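CG14216 (Drosophila melanogaster, PDB 3P9Y) probably removes phosphate from phosphorylated serines in the C-terminal heptapeptide repeats of RNA polymerase II, and so takes part in RNA processing and termination. Local coordinates at residues 42-47 with 99-104. The protein carries 2 engineered substitutions. Numbering follows the deposited sequence.
Sequences TGERVK and PERFQD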
ATOM      1  N   THR A  42      -3.509   1.704  -7.792  1.00 21.16           N
ATOM      2  CA  THR A  42      -3.500   2.764  -8.797  1.00 22.50           C
ATOM      3  C   THR A  42      -3.948   2.269 -10.173  1.00 24.45           C
ATOM      4  O   THR A  42      -4.187   3.067 -11.076  1.00 25.86           O
ATOM      5  CB  THR A  42      -2.102   3.397  -8.936  1.00 21.18           C
ATOM      6  OG1 THR A  42      -1.126   2.370  -9.150  1.00 20.57           O
ATOM      7  CG2 THR A  42      -1.741   4.185  -7.691  1.00 20.07           C
ATOM      8  N   GLY A  43      -4.056   0.955 -10.334  1.00 24.17           N
ATOM      9  CA  GLY A  43      -4.489   0.379 -11.594  1.00 26.60           C
ATOM     10  C   GLY A  43      -5.894   0.811 -11.982  1.00 28.70           C
ATOM     11  O   GLY A  43      -6.645   1.345 -11.169  1.00 27.13           O
ATOM     12  N   GLU A  44      -6.249   0.580 -13.239  1.00 31.79           N
ATOM     13  CA  GLU A  44      -7.597   0.863 -13.706  1.00 34.27           C
ATOM     14  C   GLU A  44      -8.550  -0.176 -13.132  1.00 32.71           C
ATOM     15  O   GLU A  44      -9.713   0.113 -12.864  1.00 33.67           O
ATOM     16  CB  GLU A  44      -7.646   0.849 -15.236  1.00 36.20           C
ATOM     17  CG  GLU A  44      -6.905   2.011 -15.881  1.00 41.20           C
ATOM     18  CD  GLU A  44      -6.876   1.924 -17.398  1.00 52.07           C
ATOM     19  OE1 GLU A  44      -7.100   0.818 -17.943  1.00 53.29           O
ATOM     20  OE2 GLU A  44      -6.623   2.964 -18.045  1.00 56.10           O
ATOM     21  N   ARG A  45      -8.039  -1.386 -12.933  1.00 31.95           N
ATOM     22  CA  ARG A  45      -8.843  -2.480 -12.406  1.00 32.81           C
ATOM     23  C   ARG A  45      -8.026  -3.378 -11.483  1.00 30.69           C
ATOM     24  O   ARG A  45      -6.794  -3.392 -11.533  1.00 29.13           O
ATOM     25  CB  ARG A  45      -9.410  -3.315 -13.558  1.00 37.89           C
ATOM     26  CG  ARG A  45     -10.317  -2.537 -14.496  1.00 45.39           C
ATOM     27  CD  ARG A  45     -10.665  -3.347 -15.731  1.00 58.20           C
ATOM     28  NE  ARG A  45     -11.498  -2.588 -16.662  1.00 74.67           N
ATOM     29  CZ  ARG A  45     -11.907  -3.043 -17.844  1.00 87.32           C
ATOM     30  NH1 ARG A  45     -11.562  -4.259 -18.249  1.00 92.41           N
ATOM     31  NH2 ARG A  45     -12.663  -2.281 -18.622  1.00 93.42           N
ATOM     32  N   VAL A  46      -8.727  -4.128 -10.641  1.00 28.98           N
ATOM     33  CA  VAL A  46      -8.101  -5.119  -9.774  1.00 27.95           C
ATOM     34  C   VAL A  46      -7.752  -6.362 -10.583  1.00 28.53           C
ATOM     35  O   VAL A  46      -8.596  -6.904 -11.288  1.00 30.08           O
ATOM     36  CB  VAL A  46      -9.042  -5.511  -8.623  1.00 26.91           C
ATOM     37  CG1 VAL A  46      -8.384  -6.547  -7.724  1.00 24.97           C
ATOM     38  CG2 VAL A  46      -9.442  -4.277  -7.831  1.00 25.71           C
ATOM     39  N   LYS A  47      -6.509  -6.817 -10.478  1.00 28.01           N
ATOM     40  CA  LYS A  47      -6.034  -7.930 -11.292  1.00 28.98           C
ATOM     41  C   LYS A  47      -5.320  -8.987 -10.461  1.00 28.58           C
ATOM     42  O   LYS A  47      -4.272  -8.720  -9.879  1.00 29.96           O
ATOM     43  CB  LYS A  47      -5.083  -7.420 -12.379  1.00 31.82           C
ATOM     44  CG  LYS A  47      -5.742  -6.541 -13.434  1.00 34.82           C
ATOM     45  CD  LYS A  47      -4.793  -6.288 -14.600  1.00 41.59           C
ATOM     46  CE  LYS A  47      -5.492  -5.616 -15.777  1.00 49.10           C
ATOM     47  NZ  LYS A  47      -5.994  -4.249 -15.455  1.00 46.34           N
ATOM     48  N   PRO A  99     -11.349  -3.384  -2.347  1.00 23.31           N
ATOM     49  CA  PRO A  99     -10.243  -2.622  -2.935  1.00 21.95           C
ATOM     50  C   PRO A  99     -10.669  -1.198  -3.311  1.00 23.42           C
ATOM     51  O   PRO A  99     -11.773  -1.016  -3.836  1.00 24.69           O
ATOM     52  CB  PRO A  99      -9.889  -3.401  -4.205  1.00 22.72           C
ATOM     53  CG  PRO A  99     -10.768  -4.595  -4.253  1.00 23.65           C
ATOM     54  CD  PRO A  99     -11.565  -4.683  -3.002  1.00 24.14           C
ATOM     55  N   GLU A 100      -9.809  -0.215  -3.053  1.00 22.38           N
ATOM     56  CA  GLU A 100     -10.088   1.183  -3.361  1.00 22.67           C
ATOM     57  C   GLU A 100      -9.006   1.744  -4.271  1.00 22.15           C
ATOM     58  O   GLU A 100      -7.844   1.355  -4.171  1.00 20.00           O
ATOM     59  CB  GLU A 100     -10.118   2.004  -2.082  1.00 21.57           C
ATOM     60  CG  GLU A 100     -10.952   1.406  -0.973  1.00 23.03           C
ATOM     61  CD  GLU A 100     -10.829   2.202   0.304  1.00 23.59           C
ATOM     62  OE1 GLU A 100     -11.354   3.334   0.348  1.00 26.23           O
ATOM     63  OE2 GLU A 100     -10.200   1.708   1.262  1.00 22.77           O
ATOM     64  N   ARG A 101      -9.395   2.663  -5.148  1.00 22.37           N
ATOM     65  CA  ARG A 101      -8.466   3.282  -6.086  1.00 23.37           C
ATOM     66  C   ARG A 101      -8.003   4.614  -5.505  1.00 22.38           C
ATOM     67  O   ARG A 101      -8.817   5.409  -5.035  1.00 23.59           O
ATOM     68  CB  ARG A 101      -9.136   3.486  -7.453  1.00 24.09           C
ATOM     69  CG  ARG A 101      -8.197   3.278  -8.644  1.00 25.49           C
ATOM     70  CD  ARG A 101      -8.917   3.377  -9.991  1.00 27.49           C
ATOM     71  NE  ARG A 101      -8.834   4.720 -10.566  1.00 29.07           N
ATOM     72  CZ  ARG A 101      -8.040   5.071 -11.579  1.00 29.45           C
ATOM     73  NH1 ARG A 101      -7.248   4.185 -12.166  1.00 30.75           N
ATOM     74  NH2 ARG A 101      -8.044   6.320 -12.015  1.00 31.01           N
ATOM     75  N   PHE A 102      -6.696   4.853  -5.528  1.00 21.11           N
ATOM     76  CA  PHE A 102      -6.137   6.052  -4.922  1.00 21.98           C
ATOM     77  C   PHE A 102      -6.644   7.308  -5.615  1.00 23.27           C
ATOM     78  O   PHE A 102      -6.909   8.317  -4.966  1.00 22.42           O
ATOM     79  CB  PHE A 102      -4.606   6.034  -4.974  1.00 20.54           C
ATOM     80  CG  PHE A 102      -3.976   7.305  -4.473  1.00 20.48           C
ATOM     81  CD1 PHE A 102      -3.951   7.594  -3.119  1.00 21.05           C
ATOM     82  CD2 PHE A 102      -3.426   8.218  -5.357  1.00 21.40           C
ATOM     83  CE1 PHE A 102      -3.385   8.770  -2.654  1.00 20.39           C
ATOM     84  CE2 PHE A 102      -2.856   9.397  -4.898  1.00 21.91           C
ATOM     85  CZ  PHE A 102      -2.836   9.672  -3.546  1.00 20.74           C
ATOM     86  N   GLN A 103      -6.778   7.239  -6.935  1.00 24.01           N
ATOM     87  CA  GLN A 103      -7.127   8.409  -7.735  1.00 24.94           C
ATOM     88  C   GLN A 103      -8.556   8.874  -7.455  1.00 27.26           C
ATOM     89  O   GLN A 103      -8.945   9.969  -7.858  1.00 27.09           O
ATOM     90  CB  GLN A 103      -6.960   8.106  -9.228  1.00 25.27           C
ATOM     91  CG  GLN A 103      -5.516   7.870  -9.681  1.00 24.22           C
ATOM     92  CD  GLN A 103      -5.125   6.398  -9.698  1.00 25.51           C
ATOM     93  OE1 GLN A 103      -5.543   5.620  -8.839  1.00 24.24           O
ATOM     94  NE2 GLN A 103      -4.313   6.013 -10.675  1.00 23.81           N
ATOM     95  N   ASP A 104      -9.332   8.046  -6.759  1.00 26.51           N
ATOM     96  CA  ASP A 104     -10.729   8.370  -6.471  1.00 27.28           C
ATOM     97  C   ASP A 104     -10.981   8.707  -5.004  1.00 29.19           C
ATOM     98  O   ASP A 104     -12.112   9.003  -4.622  1.00 31.06           O
ATOM     99  CB  ASP A 104     -11.637   7.210  -6.890  1.00 28.62           C
ATOM    100  CG  ASP A 104     -11.610   6.961  -8.384  1.00 29.47           C
ATOM    101  OD1 ASP A 104     -11.720   7.941  -9.150  1.00 33.43           O
ATOM    102  OD2 ASP A 104     -11.471   5.789  -8.799  1.00 30.19           O
TER
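Thr42 O takes a hydrogen bond of 3.0 Å from Gln103 NE2, on a carbonyl lone pair and nearly in the plane of the glutamine amide. In this low-molecular-weight-phosphatase-like fold, the contact ties the loop leaving edge strand 36-41 to the loop between helix 85-95 and strand 111-114. Glutamine suits the place because its chain, bent at chi2 (94°), turns the NE2 end of its flat amide onto the backbone oxygen of buried Thr42. Thr42 OG1 bonds instead to Asp16 O.

Next along the chain, Gly43 O receives Arg101 NH1 at 3.1 Å; glycine fits here, since a side chain would be crowded by Arg45 O. The bond is nearly straight at the hydrogen (164°) and lies near the guanidinium plane, but NH1 stands above the carbonyl plane, away from the lone pairs. A bend at chi3 (95°) turns the guanidinium, one face of which is covered by Gln103 CD, 3.6 Å above its plane and over its centre. Arginine can also give NE to Asp104 OD2 in a salt bridge, its hydrogen bond weak. A leucine in place of Arg101 would probably leave Gly43 O without this donor, Asp104 without its positive mate and the Gln103 amide freer to turn.

Farther on, both partners are apolar and buried, as befits a place beside Phe61: Val46 crosses Pro99 at about a right angle, CG2 resting 3.8 Å from the proline CB.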